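Local coordinates for protein triacylglycerol lipase (Clostridium botulinum, PDB 5AH1) that hydrolyses ester bonds as a zinc-binding alpha/beta-hydrolase of the triacylglycerol lipase class, and probably also cleaves synthetic polyesters, at residues G74-P79 with W220-S225; H177-S182 with S445-L450. One frame throughout, in Å; residues are numbered along the deposited sequence. Where two conformers were deposited one is given.

Interaction 1: residues G74-P79 with W220-S225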
loop_
_atom_site.group_PDB
_atom_site.type_symbol
_atom_site.label_atom_id
_atom_site.label_comp_id
_atom_site.label_asym_id
_atom_site.label_seq_id
_atom_site.Cartn_x
_atom_site.Cartn_y
_atom_site.Cartn_z
ATOM N N GLY A 74 -2.426 30.063 -1.899
ATOM C CA GLY A 74 -1.322 29.395 -2.570
ATOM C C GLY A 74 -1.600 27.959 -2.974
ATOM O O GLY A 74 -0.670 27.186 -3.201
ATOM N N GLY A 75 -2.873 27.596 -3.073
ATOM C CA GLY A 75 -3.252 26.225 -3.373
ATOM C C GLY A 75 -2.869 25.730 -4.752
ATOM O O GLY A 75 -2.306 26.454 -5.574
ATOM N N ASN A 76 -3.154 24.454 -4.981
ATOM C CA ASN A 76 -2.740 23.769 -6.192
ATOM C C ASN A 76 -3.892 23.045 -6.845
ATOM O O ASN A 76 -4.933 22.811 -6.216
ATOM C CB ASN A 76 -1.655 22.751 -5.829
ATOM C CG ASN A 76 -2.196 21.612 -4.998
ATOM O OD1 ASN A 76 -2.755 20.665 -5.532
ATOM N ND2 ASN A 76 -2.021 21.687 -3.687
ATOM N N ASN A 77 -3.708 22.669 -8.111
ATOM C CA ASN A 77 -4.718 21.910 -8.866
ATOM C C ASN A 77 -4.215 20.523 -9.276
ATOM O O ASN A 77 -4.705 19.920 -10.239
ATOM C CB ASN A 77 -5.180 22.697 -10.100
ATOM C CG ASN A 77 -4.026 23.087 -11.013
ATOM O OD1 ASN A 77 -2.882 22.688 -10.799
ATOM N ND2 ASN A 77 -4.327 23.863 -12.048
ATOM N N TYR A 78 -3.245 20.002 -8.531
ATOM C CA TYR A 78 -2.624 18.734 -8.876
ATOM C C TYR A 78 -3.618 17.602 -8.649
ATOM O O TYR A 78 -4.330 17.578 -7.647
ATOM C CB TYR A 78 -1.397 18.508 -8.011
ATOM C CG TYR A 78 -0.373 19.618 -8.051
ATOM C CD1 TYR A 78 -0.086 20.305 -9.220
ATOM C CD2 TYR A 78 0.318 19.972 -6.900
ATOM C CE1 TYR A 78 0.867 21.297 -9.246
ATOM C CE2 TYR A 78 1.282 20.963 -6.911
ATOM C CZ TYR A 78 1.540 21.649 -8.076
ATOM O OH TYR A 78 2.514 22.624 -8.071
ATOM N N PRO A 79 -3.630 16.616 -9.561
ATOM C CA PRO A 79 -4.511 15.459 -9.360
ATOM C C PRO A 79 -3.963 14.473 -8.346
ATOM O O PRO A 79 -2.785 14.516 -7.982
ATOM C CB PRO A 79 -4.544 14.801 -10.737
ATOM C CG PRO A 79 -3.224 15.120 -11.300
ATOM C CD PRO A 79 -2.929 16.529 -10.852
ATOM N N TRP A 220 8.180 15.743 -9.418
ATOM C CA TRP A 220 6.843 15.559 -9.966
ATOM C C TRP A 220 5.786 15.345 -8.889
ATOM O O TRP A 220 4.603 15.299 -9.196
ATOM C CB TRP A 220 6.833 14.307 -10.829
ATOM C CG TRP A 220 7.652 14.367 -12.078
ATOM C CD1 TRP A 220 8.384 15.421 -12.557
ATOM C CD2 TRP A 220 7.789 13.317 -13.040
ATOM N NE1 TRP A 220 8.969 15.080 -13.755
ATOM C CE2 TRP A 220 8.613 13.799 -14.074
ATOM C CE3 TRP A 220 7.292 12.009 -13.122
ATOM C CZ2 TRP A 220 8.947 13.021 -15.188
ATOM C CZ3 TRP A 220 7.621 11.240 -14.215
ATOM C CH2 TRP A 220 8.449 11.747 -15.235
ATOM N N ILE A 221 6.229 15.153 -7.644
ATOM C CA ILE A 221 5.366 14.711 -6.558
ATOM C C ILE A 221 5.227 15.830 -5.527
ATOM O O ILE A 221 6.212 16.256 -4.936
ATOM C CB ILE A 221 5.937 13.459 -5.874
ATOM C CG1 ILE A 221 6.309 12.383 -6.916
ATOM C CG2 ILE A 221 4.947 12.971 -4.865
ATOM C CD1 ILE A 221 5.184 11.957 -7.826
ATOM N N HIS A 222 4.012 16.334 -5.345
ATOM C CA HIS A 222 3.792 17.386 -4.362
ATOM C C HIS A 222 3.587 16.834 -2.955
ATOM O O HIS A 222 4.035 17.435 -1.974
ATOM C CB HIS A 222 2.600 18.255 -4.761
ATOM C CG HIS A 222 2.564 19.567 -4.061
ATOM N ND1 HIS A 222 3.672 20.376 -3.946
ATOM C CD2 HIS A 222 1.546 20.226 -3.459
ATOM C CE1 HIS A 222 3.338 21.479 -3.303
ATOM N NE2 HIS A 222 2.061 21.403 -2.981
ATOM N N SER A 223 2.889 15.709 -2.850
ATOM C CA SER A 223 2.676 15.067 -1.575
ATOM C C SER A 223 2.622 13.565 -1.715
ATOM O O SER A 223 2.260 13.029 -2.756
ATOM C CB SER A 223 1.383 15.569 -0.925
ATOM O OG SER A 223 0.233 15.075 -1.582
ATOM N N VAL A 224 2.979 12.924 -0.612
ATOM C CA VAL A 224 2.923 11.483 -0.419
ATOM C C VAL A 224 2.104 11.227 0.839
ATOM O O VAL A 224 2.440 11.721 1.910
ATOM C CB VAL A 224 4.347 10.918 -0.234
ATOM C CG1 VAL A 224 4.344 9.512 0.380
ATOM C CG2 VAL A 224 5.073 10.937 -1.556
ATOM N N SER A 225 1.011 10.483 0.699
ATOM C CA SER A 225 0.155 10.125 1.819
ATOM C C SER A 225 0.119 8.615 1.946
ATOM O O SER A 225 -0.255 7.928 0.988
ATOM C CB SER A 225 -1.268 10.633 1.610
ATOM O OG SER A 225 -1.338 12.040 1.605
#
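Tyr78 turns the edge of its ring against the face of His222 in a T-shaped stack, with ring centroids 5.0 Å apart and planes at 74°. The CD2-CE2 side of the phenol does the touching: Tyr78 CE2 stands 3.4 Å from His222 CG, above the imidazole plane but displaced toward its rim, while Tyr78 CD2 lies 3.6 Å from His222 CB. The His222 side chain reaches across to the loop because its CG is trans to the main-chain nitrogen (chi1 -162°), and it meets the tyrosine at about a right angle. Asn76 and His222 approach each other from opposite directions, with Asn76 ND2 3.9 Å from His222 CD2 and the amide steeply inclined to the imidazole, a looser van der Waals contact.

Behind this first shell the loop is folded by an Asx turn: Tyr78 N donates to Asn76 OD1 over 3.1 Å, in the carbonyl plane and on a lone pair. Asn76 CB also lies against one face of the phenol, toward its rim, so the asparagine backs the ring that touches His222. The amide is held at both ends, for OD1 also accepts from His177 NE2, and ND2 donates to the carbonyls of Leu447 and Leu450. His222 has a second aromatic neighbour, Tyr327, in another edge-to-face pair, and its NE2 makes a weak bond to Leu450 O. An aromatic T-stack supported by an Asx turn thus joins the loop leading into strand 80-83 to the start of strand 221-227, at the N-terminal ends of the central strands in the parallel sheet of the alpha/beta-hydrolase fold.

Interaction 2: residues H177-S182 with S445-L450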
loop_
_atom_site.group_PDB
_atom_site.type_symbol
_atom_site.label_atom_id
_atom_site.label_comp_id
_atom_site.label_asym_id
_atom_site.label_seq_id
_atom_site.Cartn_x
_atom_site.Cartn_y
_atom_site.Cartn_z
ATOM N N HIS A 177 -0.423 14.373 -6.401
ATOM C CA HIS A 177 -0.495 13.900 -5.029
ATOM C C HIS A 177 -0.586 12.381 -5.100
ATOM O O HIS A 177 -1.502 11.861 -5.734
ATOM C CB HIS A 177 -1.747 14.389 -4.325
ATOM C CG HIS A 177 -1.858 15.872 -4.226
ATOM N ND1 HIS A 177 -1.075 16.618 -3.372
ATOM C CD2 HIS A 177 -2.665 16.747 -4.871
ATOM C CE1 HIS A 177 -1.411 17.891 -3.488
ATOM N NE2 HIS A 177 -2.367 17.998 -4.393
ATOM N N LEU A 178 0.335 11.668 -4.453
ATOM C CA LEU A 178 0.260 10.216 -4.398
ATOM C C LEU A 178 -0.366 9.788 -3.088
ATOM O O LEU A 178 0.024 10.270 -2.019
ATOM C CB LEU A 178 1.651 9.591 -4.510
ATOM C CG LEU A 178 2.228 9.580 -5.925
ATOM C CD1 LEU A 178 3.728 9.301 -5.880
ATOM C CD2 LEU A 178 1.523 8.552 -6.788
ATOM N N ILE A 179 -1.329 8.879 -3.169
ATOM C CA ILE A 179 -1.946 8.285 -1.990
ATOM C C ILE A 179 -1.816 6.779 -2.088
ATOM O O ILE A 179 -2.287 6.186 -3.058
ATOM C CB ILE A 179 -3.444 8.685 -1.849
ATOM C CG1 ILE A 179 -3.605 10.208 -1.785
ATOM C CG2 ILE A 179 -4.056 8.027 -0.627
ATOM C CD1 ILE A 179 -5.040 10.720 -1.640
ATOM N N GLY A 180 -1.197 6.182 -1.077
ATOM C CA GLY A 180 -0.918 4.761 -1.095
ATOM C C GLY A 180 -1.398 4.069 0.156
ATOM O O GLY A 180 -1.065 4.474 1.260
ATOM N N HIS A 181 -2.165 2.997 -0.025
ATOM C CA HIS A 181 -2.684 2.211 1.093
ATOM C C HIS A 181 -1.812 0.986 1.283
ATOM O O HIS A 181 -1.366 0.373 0.309
ATOM C CB HIS A 181 -4.129 1.802 0.828
ATOM C CG HIS A 181 -4.710 0.906 1.875
ATOM N ND1 HIS A 181 -4.930 -0.442 1.666
ATOM C CD2 HIS A 181 -5.054 1.149 3.161
ATOM C CE1 HIS A 181 -5.448 -0.972 2.759
ATOM N NE2 HIS A 181 -5.524 -0.028 3.685
ATOM N N SER A 182 -1.602 0.579 2.528
ATOM C CA SER A 182 -0.882 -0.666 2.774
ATOM C C SER A 182 0.502 -0.498 2.146
ATOM O O SER A 182 1.115 0.563 2.243
ATOM C CB SER A 182 -1.691 -1.864 2.204
ATOM O OG SER A 182 -0.894 -3.018 1.975
ATOM N N SER A 445 -9.855 17.763 -0.811
ATOM C CA SER A 445 -9.981 19.209 -0.595
ATOM C C SER A 445 -8.793 19.720 0.237
ATOM O O SER A 445 -8.164 20.730 -0.104
ATOM C CB SER A 445 -11.298 19.553 0.097
ATOM O OG SER A 445 -12.410 19.302 -0.750
ATOM N N PHE A 446 -8.477 19.010 1.318
ATOM C CA PHE A 446 -7.360 19.356 2.187
ATOM C C PHE A 446 -6.076 19.467 1.355
ATOM O O PHE A 446 -5.373 20.474 1.422
ATOM C CB PHE A 446 -7.261 18.292 3.297
ATOM C CG PHE A 446 -6.138 18.504 4.298
ATOM C CD1 PHE A 446 -4.849 18.084 4.022
ATOM C CD2 PHE A 446 -6.395 19.076 5.533
ATOM C CE1 PHE A 446 -3.827 18.248 4.948
ATOM C CE2 PHE A 446 -5.380 19.238 6.461
ATOM C CZ PHE A 446 -4.097 18.822 6.173
ATOM N N LEU A 447 -5.773 18.435 0.564
ATOM C CA LEU A 447 -4.542 18.413 -0.218
ATOM C C LEU A 447 -4.449 19.562 -1.236
ATOM O O LEU A 447 -3.352 20.050 -1.560
ATOM C CB LEU A 447 -4.388 17.061 -0.922
ATOM C CG LEU A 447 -4.158 15.860 0.000
ATOM C CD1 LEU A 447 -4.213 14.568 -0.808
ATOM C CD2 LEU A 447 -2.827 15.950 0.739
ATOM N N SER A 448 -5.596 20.001 -1.748
ATOM C CA SER A 448 -5.630 21.086 -2.735
ATOM C C SER A 448 -5.159 22.438 -2.171
ATOM O O SER A 448 -4.838 23.347 -2.937
ATOM C CB SER A 448 -7.041 21.253 -3.310
ATOM O OG SER A 448 -7.871 22.020 -2.454
ATOM N N ASN A 449 -5.092 22.561 -0.849
ATOM C CA ASN A 449 -4.624 23.792 -0.228
ATOM C C ASN A 449 -3.108 23.888 -0.128
ATOM O O ASN A 449 -2.594 24.961 0.143
ATOM C CB ASN A 449 -5.194 23.965 1.166
ATOM C CG ASN A 449 -6.682 24.094 1.172
ATOM O OD1 ASN A 449 -7.244 25.102 0.733
ATOM N ND2 ASN A 449 -7.343 23.079 1.683
ATOM N N LEU A 450 -2.397 22.776 -0.307
ATOM C CA LEU A 450 -0.967 22.775 -0.056
ATOM C C LEU A 450 -0.205 23.720 -0.964
ATOM O O LEU A 450 -0.319 23.642 -2.186
ATOM C CB LEU A 450 -0.410 21.368 -0.221
ATOM C CG LEU A 450 -0.864 20.362 0.831
ATOM C CD1 LEU A 450 -0.503 18.965 0.343
ATOM C CD2 LEU A 450 -0.256 20.637 2.202
#
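His177 leaves its strand toward helix 437-448 and lays one face of its imidazole against Leu447, the two side chains sliding past each other in opposite directions. Leu447 can be followed outward from that ring. Its CB sits 4.0 Å from the centroid of His177, only 9° off the ring normal, a CH-pi contact almost over the centre of the face. CG, anti to the carbonyl carbon (chi1 -67°), carries the CD1 branch on to Ile179 CD1, 4.0 Å away, the tip of the next side chain on the strand's helix-facing side. The CD2 branch turns toward Ser223 of the neighbouring strand 221-227. Leu450 CD1 comes up obliquely to the same imidazole, 4.1 Å from His177 CE1.

The imidazole is fixed by hydrogen bonds at both nitrogens, ND1 pairing with Ser223 OG, which hold its rotation and satisfy its polar atoms within a buried contact. One turn of the chain is tied by Ser448 OG donating to Ser445 O over 2.7 Å. Strand 176-181 leads to Ser182 in a Gly-His-Ser-Met-Gly sequence consistent with a nucleophile elbow, and the contact is the packing of the C-terminal helix on this central strand of an alpha/beta-hydrolase.

How the interactions relate
The centres of interactions 1 and 2 lie about 7 Å apart, on the same side of the chain's centre, and their segments alternate in sequence: 74-79, 177-182, 220-225, 445-450. Strands 176-181 and 221-227 are neighbours in the parallel seven-strand sheet, and the loop of 74-79 runs into strand 80-83 on the other flank of 176-181. A direct backbone link ties the two contacts together, Pro79 O lying 2.8 Å from His177 N. Distant parts of the sequence therefore converge at the N-terminal ends of the central strands, joining them to the C-terminal helix and the tail beyond it, while strand 176-181 leads on to the probable nucleophile elbow at Ser182.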